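Local coordinates for protein myosin-17 (PDB 7KFL) that probably recognises and binds cargo through the globular tail of a plant class XI myosin, attaching the motor to what it transports, at residues L14-I19 with I58-T63; I36-L41 with N133-T138; S79-L84 with Q157-F162; L85-R90 with D141-V146. One frame throughout, in Å; residues are numbered along the deposited sequence.

Contact 1 (L14-I19 with I58-T63)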
# COMPACT_ATOMS: atom_id res chain seq x y z
N LEU A 14 18.32 -15.81 25.28
CA LEU A 14 19.18 -14.60 25.19
C LEU A 14 18.79 -13.76 23.96
O LEU A 14 18.57 -12.55 24.13
CB LEU A 14 20.66 -15.02 25.12
CG LEU A 14 21.51 -14.70 26.35
CD1 LEU A 14 21.65 -13.19 26.54
CD2 LEU A 14 20.94 -15.35 27.61
N LEU A 15 18.73 -14.39 22.78
CA LEU A 15 18.41 -13.71 21.49
C LEU A 15 17.02 -13.07 21.58
O LEU A 15 16.89 -11.90 21.19
CB LEU A 15 18.49 -14.72 20.34
CG LEU A 15 18.33 -14.14 18.93
CD1 LEU A 15 19.40 -13.10 18.64
CD2 LEU A 15 18.36 -15.24 17.88
N VAL A 16 16.03 -13.82 22.08
CA VAL A 16 14.62 -13.36 22.27
C VAL A 16 14.63 -12.05 23.07
O VAL A 16 13.89 -11.12 22.68
CB VAL A 16 13.74 -14.43 22.95
CG1 VAL A 16 12.45 -13.85 23.51
CG2 VAL A 16 13.44 -15.58 22.00
N LYS A 17 15.44 -11.98 24.12
CA LYS A 17 15.52 -10.81 25.04
C LYS A 17 16.17 -9.62 24.33
O LYS A 17 15.76 -8.48 24.62
CB LYS A 17 16.26 -11.19 26.33
CG LYS A 17 16.10 -10.22 27.50
CD LYS A 17 14.66 -9.80 27.80
CE LYS A 17 13.63 -10.90 27.67
NZ LYS A 17 12.26 -10.40 27.93
N CYS A 18 17.13 -9.87 23.43
CA CYS A 18 17.83 -8.84 22.63
C CYS A 18 16.89 -8.26 21.56
O CYS A 18 16.84 -7.02 21.44
CB CYS A 18 19.09 -9.40 21.97
SG CYS A 18 20.37 -9.85 23.17
N ILE A 19 16.18 -9.11 20.82
CA ILE A 19 15.31 -8.71 19.68
C ILE A 19 13.93 -8.27 20.19
O ILE A 19 13.15 -7.74 19.38
CB ILE A 19 15.21 -9.81 18.60
CG1 ILE A 19 14.55 -11.09 19.12
CG2 ILE A 19 16.59 -10.10 18.02
CD1 ILE A 19 14.06 -12.01 18.02
N ILE A 58 9.87 -16.13 15.34
CA ILE A 58 8.52 -15.90 14.74
C ILE A 58 7.55 -15.47 15.86
O ILE A 58 6.82 -14.48 15.65
CB ILE A 58 8.03 -17.15 13.99
CG1 ILE A 58 8.88 -17.44 12.75
CG2 ILE A 58 6.55 -17.04 13.63
CD1 ILE A 58 8.76 -16.40 11.64
N GLN A 59 7.55 -16.19 16.99
CA GLN A 59 6.67 -15.92 18.16
C GLN A 59 6.92 -14.51 18.68
O GLN A 59 5.94 -13.81 19.02
CB GLN A 59 6.90 -16.97 19.25
CG GLN A 59 6.28 -18.32 18.94
CD GLN A 59 6.83 -19.44 19.79
OE1 GLN A 59 7.61 -19.21 20.72
NE2 GLN A 59 6.42 -20.66 19.49
N THR A 60 8.19 -14.09 18.74
CA THR A 60 8.63 -12.76 19.23
C THR A 60 8.02 -11.67 18.34
O THR A 60 7.36 -10.76 18.89
CB THR A 60 10.16 -12.68 19.29
OG1 THR A 60 10.62 -13.72 20.15
CG2 THR A 60 10.68 -11.34 19.78
N ILE A 61 8.20 -11.77 17.02
CA ILE A 61 7.66 -10.81 16.01
C ILE A 61 6.14 -10.80 16.12
O ILE A 61 5.55 -9.71 16.14
CB ILE A 61 8.14 -11.14 14.58
CG1 ILE A 61 9.66 -11.09 14.46
CG2 ILE A 61 7.46 -10.24 13.57
CD1 ILE A 61 10.20 -11.77 13.22
N ALA A 62 5.52 -11.99 16.19
CA ALA A 62 4.06 -12.18 16.30
C ALA A 62 3.53 -11.47 17.55
O ALA A 62 2.50 -10.78 17.43
CB ALA A 62 3.73 -13.66 16.32
N THR A 63 4.21 -11.61 18.69
CA THR A 63 3.78 -11.04 20.00
C THR A 63 3.98 -9.51 19.99
O THR A 63 3.24 -8.82 20.72
CB THR A 63 4.54 -11.67 21.17
OG1 THR A 63 4.75 -13.06 20.89
CG2 THR A 63 3.80 -11.53 22.48
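Thr60 is the residue on which this helix-helix contact turns: its side chain points at helix 4-20 and splits its two branches between Val16 and Ile19. The hydroxyl branch faces the valine. Thr60 OG1 stands 3.8 Å from Val16 CG1 and 3.9 Å from Val16 CG2, so the oxygen rests against both methyls of the fork. These are van der Waals distances to carbon, and the polar partner of OG1 is the carbonyl of Arg56, one turn back in its own helix. Bonding there lets the hydroxyl face an apolar neighbour without losing a hydrogen-bonding partner. The methyl branch serves the isoleucine: Thr60 CG2 lies 3.9 Å from Ile19 CD1, and the two side chains meet at about a right angle. Ile19 CG1 sits between the backbone N and the carbonyl carbon (chi1 64°), with the chain then running out to CD1 (chi2 162°), which places the CG1-CD1 arm across the threonine methyl. With 6.7 Å between the CA atoms of Val16 and Thr60, the helices come close enough for such short side chains to touch, though the buried area is a modest 134 Å². In the wider bundle, helix 4-20 also rests on helix 31-43, with Leu15 against Val35, while helix 53-65 presents Ile58 to Phe155 of helix 150-186.

Contact 2 (I36-L41 with N133-T138)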
# COMPACT_ATOMS: atom_id res chain seq x y z
N ILE A 36 20.12 -11.41 14.47
CA ILE A 36 19.42 -12.72 14.27
C ILE A 36 20.26 -13.56 13.30
O ILE A 36 20.64 -14.68 13.69
CB ILE A 36 17.97 -12.52 13.77
CG1 ILE A 36 17.05 -12.03 14.89
CG2 ILE A 36 17.44 -13.79 13.13
CD1 ILE A 36 15.76 -11.42 14.40
N TYR A 37 20.53 -13.04 12.10
CA TYR A 37 21.22 -13.74 10.99
C TYR A 37 22.56 -14.31 11.47
O TYR A 37 22.85 -15.48 11.17
CB TYR A 37 21.44 -12.80 9.80
CG TYR A 37 22.15 -13.44 8.64
CD1 TYR A 37 21.56 -14.49 7.94
CD2 TYR A 37 23.40 -13.01 8.22
CE1 TYR A 37 22.20 -15.09 6.87
CE2 TYR A 37 24.05 -13.60 7.15
CZ TYR A 37 23.45 -14.64 6.47
OH TYR A 37 24.08 -15.23 5.42
N LYS A 38 23.35 -13.50 12.18
CA LYS A 38 24.74 -13.83 12.60
C LYS A 38 24.74 -14.96 13.64
O LYS A 38 25.56 -15.89 13.49
CB LYS A 38 25.45 -12.58 13.12
CG LYS A 38 25.85 -11.60 12.03
CD LYS A 38 26.77 -10.51 12.51
CE LYS A 38 27.34 -9.70 11.36
NZ LYS A 38 27.91 -8.43 11.84
N CYS A 39 23.86 -14.88 14.64
CA CYS A 39 23.64 -15.96 15.65
C CYS A 39 23.36 -17.29 14.94
O CYS A 39 24.04 -18.28 15.26
CB CYS A 39 22.48 -15.62 16.58
SG CYS A 39 22.84 -14.23 17.69
N LEU A 40 22.40 -17.29 14.01
CA LEU A 40 21.97 -18.50 13.25
C LEU A 40 23.15 -19.01 12.41
O LEU A 40 23.28 -20.25 12.27
CB LEU A 40 20.77 -18.15 12.37
CG LEU A 40 19.50 -17.70 13.09
CD1 LEU A 40 18.38 -17.45 12.10
CD2 LEU A 40 19.06 -18.70 14.15
N LEU A 41 23.97 -18.10 11.89
CA LEU A 41 25.18 -18.42 11.08
C LEU A 41 26.27 -18.98 12.01
O LEU A 41 26.91 -19.98 11.63
CB LEU A 41 25.64 -17.16 10.34
CG LEU A 41 26.37 -17.39 9.02
CD1 LEU A 41 25.44 -18.01 7.98
CD2 LEU A 41 26.95 -16.09 8.49
N ASN A 133 30.94 -8.97 19.48
CA ASN A 133 31.76 -7.80 19.89
C ASN A 133 33.06 -7.75 19.07
O ASN A 133 33.86 -6.82 19.30
CB ASN A 133 32.09 -7.82 21.39
CG ASN A 133 30.90 -8.17 22.26
OD1 ASN A 133 29.76 -8.15 21.80
ND2 ASN A 133 31.15 -8.50 23.51
N ARG A 134 33.27 -8.70 18.15
CA ARG A 134 34.50 -8.82 17.33
C ARG A 134 34.42 -7.87 16.12
O ARG A 134 35.49 -7.49 15.61
CB ARG A 134 34.75 -10.28 16.92
CG ARG A 134 34.00 -10.77 15.69
CD ARG A 134 34.89 -10.95 14.47
NE ARG A 134 34.39 -11.99 13.56
CZ ARG A 134 34.93 -12.32 12.39
NH1 ARG A 134 36.01 -11.69 11.95
NH2 ARG A 134 34.39 -13.28 11.66
N GLN A 135 33.21 -7.49 15.70
CA GLN A 135 32.98 -6.56 14.56
C GLN A 135 31.65 -5.81 14.74
O GLN A 135 30.91 -6.13 15.69
CB GLN A 135 33.02 -7.32 13.23
CG GLN A 135 31.89 -8.32 13.05
CD GLN A 135 32.06 -9.18 11.81
OE1 GLN A 135 31.89 -10.40 11.86
NE2 GLN A 135 32.39 -8.56 10.69
N GLY A 136 31.39 -4.83 13.86
CA GLY A 136 30.13 -4.06 13.81
C GLY A 136 28.96 -4.94 13.45
O GLY A 136 29.12 -5.80 12.56
N LEU A 137 27.81 -4.74 14.11
CA LEU A 137 26.61 -5.62 14.05
C LEU A 137 26.09 -5.70 12.61
O LEU A 137 25.73 -6.82 12.19
CB LEU A 137 25.54 -5.07 14.99
CG LEU A 137 25.65 -5.49 16.46
CD1 LEU A 137 27.09 -5.57 16.92
CD2 LEU A 137 24.86 -4.55 17.35
N THR A 138 26.08 -4.58 11.88
CA THR A 138 25.49 -4.47 10.52
C THR A 138 26.55 -4.74 9.44
O THR A 138 26.16 -4.88 8.27
CB THR A 138 24.80 -3.11 10.34
OG1 THR A 138 25.76 -2.09 10.60
CG2 THR A 138 23.60 -2.95 11.25
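Lys38 and Leu137 mark the closest backbone approach, with 8.5 Å between their CA atoms, a gap that the lysine side chain has to span. In this helical globular tail, the contact ties helix 31-43 to the long connection between strands 92-93 and 146-147, at the protein surface. The loop backbone is extended at Gln135 and Gly136 and then turns at Leu137. On the helix side only Lys38 reaches over. Its CG lies anti to the carbonyl carbon (chi1 -74°), and the chain is extended from there to the amine, like an arm held straight toward the loop. Lys38 NZ donates a hydrogen bond of 2.7 Å to Leu137 O. The amine does not meet this oxygen in the plane of the peptide: it stands well above it, with a C=O...N angle of 110°. Lys38 CE comes to 3.4 Å from Leu137 O, so the last methylene approaches the same oxygen as the amine. The stronger partner of Lys38 NZ is the carbonyl of Lys139, just past this segment, and the amine thus bridges two backbone oxygens of the loop. Such a site would probably favour the charged form of the lysine. Gln135 adds a looser contact through its CG methylene, 4.2 Å from Lys38 NZ. Gly136 O comes to 3.0 Å from Lys38 NZ, but the angle is too poor for a hydrogen bond.

Contact 3 (S79-L84 with Q157-F162)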
# COMPACT_ATOMS: atom_id res chain seq x y z
N SER A 79 10.87 -3.34 8.22
CA SER A 79 12.27 -3.02 7.83
C SER A 79 13.20 -4.19 8.17
O SER A 79 14.07 -4.52 7.34
CB SER A 79 12.74 -1.74 8.46
OG SER A 79 13.94 -1.29 7.86
N ASN A 80 13.01 -4.80 9.35
CA ASN A 80 13.85 -5.92 9.85
C ASN A 80 13.55 -7.21 9.06
O ASN A 80 14.52 -7.87 8.64
CB ASN A 80 13.66 -6.15 11.35
CG ASN A 80 14.62 -5.32 12.18
OD1 ASN A 80 15.80 -5.65 12.27
ND2 ASN A 80 14.14 -4.23 12.75
N SER A 81 12.27 -7.55 8.89
CA SER A 81 11.82 -8.77 8.17
C SER A 81 12.35 -8.74 6.73
O SER A 81 12.87 -9.77 6.28
CB SER A 81 10.33 -8.91 8.21
OG SER A 81 9.86 -8.92 9.54
N ALA A 82 12.21 -7.60 6.06
CA ALA A 82 12.66 -7.38 4.66
C ALA A 82 14.16 -7.67 4.55
O ALA A 82 14.54 -8.41 3.63
CB ALA A 82 12.32 -5.98 4.22
N THR A 83 14.97 -7.13 5.47
CA THR A 83 16.45 -7.28 5.48
C THR A 83 16.82 -8.73 5.81
O THR A 83 17.73 -9.26 5.15
CB THR A 83 17.11 -6.28 6.44
OG1 THR A 83 16.65 -4.97 6.09
CG2 THR A 83 18.63 -6.31 6.37
N LEU A 84 16.14 -9.35 6.79
CA LEU A 84 16.42 -10.75 7.19
C LEU A 84 16.11 -11.69 6.02
O LEU A 84 16.95 -12.57 5.74
CB LEU A 84 15.61 -11.13 8.44
CG LEU A 84 15.89 -12.53 9.00
CD1 LEU A 84 17.39 -12.84 9.00
CD2 LEU A 84 15.33 -12.67 10.40
N GLN A 157 9.74 -19.33 4.79
CA GLN A 157 8.31 -19.36 4.37
C GLN A 157 7.46 -18.65 5.43
O GLN A 157 6.61 -17.83 5.04
CB GLN A 157 7.89 -20.81 4.15
CG GLN A 157 6.39 -21.01 3.98
CD GLN A 157 6.07 -22.45 3.70
OE1 GLN A 157 6.69 -23.08 2.84
NE2 GLN A 157 5.11 -22.99 4.43
N GLN A 158 7.66 -18.96 6.72
CA GLN A 158 6.92 -18.35 7.85
C GLN A 158 7.25 -16.85 7.95
O GLN A 158 6.32 -16.05 8.17
CB GLN A 158 7.22 -19.07 9.16
CG GLN A 158 6.47 -20.39 9.32
CD GLN A 158 6.74 -21.07 10.64
OE1 GLN A 158 7.43 -20.55 11.51
NE2 GLN A 158 6.17 -22.25 10.81
N LEU A 159 8.53 -16.48 7.79
CA LEU A 159 8.98 -15.06 7.87
C LEU A 159 8.42 -14.27 6.68
O LEU A 159 8.01 -13.10 6.90
CB LEU A 159 10.51 -15.00 7.91
CG LEU A 159 11.11 -13.61 8.14
CD1 LEU A 159 10.62 -13.01 9.45
CD2 LEU A 159 12.63 -13.66 8.12
N THR A 160 8.41 -14.86 5.48
CA THR A 160 7.78 -14.30 4.26
C THR A 160 6.31 -13.96 4.58
O THR A 160 5.90 -12.82 4.32
CB THR A 160 7.91 -15.26 3.07
OG1 THR A 160 9.29 -15.34 2.72
CG2 THR A 160 7.11 -14.84 1.86
N ALA A 161 5.57 -14.92 5.14
CA ALA A 161 4.14 -14.78 5.49
C ALA A 161 3.95 -13.62 6.47
O ALA A 161 2.93 -12.91 6.35
CB ALA A 161 3.60 -16.08 6.06
N PHE A 162 4.89 -13.41 7.40
CA PHE A 162 4.81 -12.34 8.43
C PHE A 162 5.13 -10.97 7.81
O PHE A 162 4.50 -9.99 8.23
CB PHE A 162 5.67 -12.69 9.65
CG PHE A 162 4.86 -13.27 10.77
CD1 PHE A 162 4.59 -14.63 10.82
CD2 PHE A 162 4.31 -12.46 11.75
CE1 PHE A 162 3.83 -15.17 11.85
CE2 PHE A 162 3.55 -13.00 12.77
CZ PHE A 162 3.30 -14.35 12.82
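Leu84 and Leu159 meet at about a right angle in the buried interface between helix 71-89 and helix 150-186, part of the helical bundle of the myosin tail. In both leucines CG is anti to the backbone N (chi1 -176° for Leu84 and -174° for Leu159), which carries each branched end outward from its helix and into the other's path. One methyl does most of the touching: Leu159 CD2 lies 3.6 Å from Leu84 CG and 3.7 Å from Leu84 CD2, pressed against the branch point rather than meeting a single methyl end-on. Leu84 CB, 3.9 Å from Leu159 CD2, also borders this methyl, which therefore touches three atoms of Leu84. The other methyl of Leu159 turns to Ser81. The backbones come nearest at this pair, with 6.9 Å between Ser81 CA and Leu159 CA, and the leucine here meets a serine hydroxyl of helix 71-89. That hydroxyl is already bonded to the carbonyl of Trp77 in its own helix, so a buried polar atom is satisfied while it borders an apolar neighbour. Leu159 CD1 ends 4.2 Å from Ser81 OG.

Contact 4 (L85-R90 with D141-V146)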
# COMPACT_ATOMS: atom_id res chain seq x y z
N LEU A 85 14.95 -11.51 5.37
CA LEU A 85 14.51 -12.33 4.22
C LEU A 85 15.48 -12.15 3.04
O LEU A 85 15.75 -13.16 2.35
CB LEU A 85 13.08 -11.95 3.82
CG LEU A 85 11.98 -12.64 4.63
CD1 LEU A 85 10.66 -11.90 4.49
CD2 LEU A 85 11.83 -14.09 4.21
N LEU A 86 15.98 -10.93 2.83
CA LEU A 86 16.99 -10.60 1.78
C LEU A 86 18.24 -11.46 2.01
O LEU A 86 18.75 -12.03 1.03
CB LEU A 86 17.29 -9.10 1.84
CG LEU A 86 18.25 -8.53 0.78
CD1 LEU A 86 19.64 -8.31 1.36
CD2 LEU A 86 18.32 -9.38 -0.47
N LEU A 87 18.70 -11.56 3.26
CA LEU A 87 19.89 -12.37 3.66
C LEU A 87 19.58 -13.85 3.45
O LEU A 87 20.40 -14.53 2.80
CB LEU A 87 20.24 -12.08 5.12
CG LEU A 87 20.64 -10.64 5.44
CD1 LEU A 87 20.53 -10.36 6.94
CD2 LEU A 87 22.04 -10.33 4.94
N LEU A 88 18.44 -14.33 3.96
CA LEU A 88 17.95 -15.73 3.82
C LEU A 88 17.83 -16.10 2.33
O LEU A 88 18.23 -17.22 1.98
CB LEU A 88 16.60 -15.88 4.52
CG LEU A 88 16.61 -15.77 6.05
CD1 LEU A 88 15.25 -16.12 6.62
CD2 LEU A 88 17.69 -16.64 6.67
N GLN A 89 17.30 -15.19 1.51
CA GLN A 89 17.07 -15.39 0.05
C GLN A 89 18.40 -15.66 -0.66
O GLN A 89 18.41 -16.48 -1.59
CB GLN A 89 16.37 -14.17 -0.56
CG GLN A 89 16.21 -14.23 -2.07
CD GLN A 89 15.27 -15.32 -2.53
OE1 GLN A 89 14.40 -15.77 -1.79
NE2 GLN A 89 15.44 -15.74 -3.77
N ARG A 90 19.48 -14.99 -0.24
CA ARG A 90 20.82 -15.05 -0.88
C ARG A 90 21.71 -16.10 -0.19
O ARG A 90 22.84 -16.29 -0.67
CB ARG A 90 21.50 -13.67 -0.83
CG ARG A 90 20.82 -12.60 -1.67
CD ARG A 90 21.55 -11.28 -1.59
NE ARG A 90 20.87 -10.20 -2.30
CZ ARG A 90 21.25 -8.92 -2.31
NH1 ARG A 90 22.33 -8.54 -1.64
NH2 ARG A 90 20.55 -8.02 -2.98
N ASP A 141 30.17 -10.61 7.14
CA ASP A 141 31.07 -11.38 6.25
C ASP A 141 30.32 -11.69 4.96
O ASP A 141 29.16 -12.16 5.05
CB ASP A 141 31.57 -12.66 6.94
CG ASP A 141 32.55 -13.47 6.12
OD1 ASP A 141 33.43 -12.86 5.48
OD2 ASP A 141 32.44 -14.72 6.13
N ASP A 142 30.94 -11.42 3.80
CA ASP A 142 30.31 -11.54 2.46
C ASP A 142 29.52 -12.85 2.41
O ASP A 142 30.12 -13.91 2.66
CB ASP A 142 31.35 -11.43 1.34
CG ASP A 142 30.86 -10.67 0.12
OD1 ASP A 142 29.65 -10.76 -0.19
OD2 ASP A 142 31.69 -9.97 -0.51
N LEU A 143 28.21 -12.76 2.11
CA LEU A 143 27.23 -13.87 2.23
C LEU A 143 27.76 -15.12 1.50
O LEU A 143 28.20 -14.97 0.34
CB LEU A 143 25.88 -13.44 1.65
CG LEU A 143 25.22 -12.22 2.31
CD1 LEU A 143 23.87 -11.93 1.67
CD2 LEU A 143 25.06 -12.43 3.81
N ARG A 144 27.69 -16.28 2.16
CA ARG A 144 28.09 -17.60 1.60
C ARG A 144 26.90 -18.56 1.74
O ARG A 144 26.28 -18.59 2.82
CB ARG A 144 29.36 -18.12 2.28
CG ARG A 144 29.24 -18.28 3.79
CD ARG A 144 30.59 -18.44 4.47
NE ARG A 144 30.50 -18.23 5.91
CZ ARG A 144 29.99 -19.09 6.79
NH1 ARG A 144 29.52 -20.27 6.39
NH2 ARG A 144 29.96 -18.78 8.07
N GLN A 145 26.61 -19.32 0.67
CA GLN A 145 25.44 -20.23 0.58
C GLN A 145 25.61 -21.39 1.58
O GLN A 145 26.74 -21.91 1.68
CB GLN A 145 25.30 -20.79 -0.84
CG GLN A 145 25.03 -19.72 -1.90
CD GLN A 145 23.58 -19.64 -2.31
OE1 GLN A 145 23.14 -20.31 -3.24
NE2 GLN A 145 22.82 -18.81 -1.61
N VAL A 146 24.54 -21.75 2.28
CA VAL A 146 24.46 -22.96 3.16
C VAL A 146 23.25 -23.79 2.69
O VAL A 146 22.19 -23.18 2.43
CB VAL A 146 24.37 -22.59 4.65
CG1 VAL A 146 25.31 -21.44 5.01
CG2 VAL A 146 22.95 -22.26 5.10
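The C-terminal end of helix 71-89 meets the chain that leads into strand 146-147, with Leu87 and Arg90 on the helix side and Leu143 and Gln145 on the other. Leu143 is the main apolar link. Its CB points at the helix and its two methyls are shared out: Leu143 CD2 is 3.8 Å from Leu87 CD2, where the leucines cross at about a right angle, and Leu143 CD1 is 3.9 Å from Arg90 CB. The arginine offers aliphatic carbon here, since its extended chain also brings Arg90 CD to 4.1 Å from Leu143 CD1 before the guanidinium departs to bond the carbonyl of Ser392 near the C-terminus. Close by, strands 92-93 and 146-147 form a small parallel pairing, in which Val146 makes backbone hydrogen bonds with Thr91 and Lys93. The 141-146 segment runs extended into this pairing, Val146 being its first strand residue, while 85-90 stops just short of strand 92-93. Leu143 also touches Tyr37 of helix 31-43, so its side chain contacts two helices. The polar element comes from Gln145. Its chain bends at chi2 (-101°), swinging the amide back over the helix end. Gln145 NE2 gives a weak hydrogen bond to Arg90 O at 2.7 Å: the separation is short, but the N-H...O angle is only 121°, so the N-H points well to the side of the acceptor.

The four contacts lie on one side of the chain's centre and knit together one end of the elongated tail domain. Helix 31-43 is a common neighbour: Ile36 CG1 touches Ile19 CG2 of contact 1 at 3.7 Å, and Ile36 CG2 touches Leu84 CD2 of contact 3 at 3.6 Å. Contact 1 meets contact 3 through Ala62 CB and Phe162 CZ, 3.6 Å apart. Contacts 3 and 4 follow each other on helix 71-89, their centres about 14 Å apart, and Leu159 CD2 reaches Leu85 CG at 3.7 Å. Contacts 2 and 4 fasten successive parts of one connection, about 13 Å apart between centres, whereas contacts 1 and 4 do not touch, with nearest atoms about 8 Å apart.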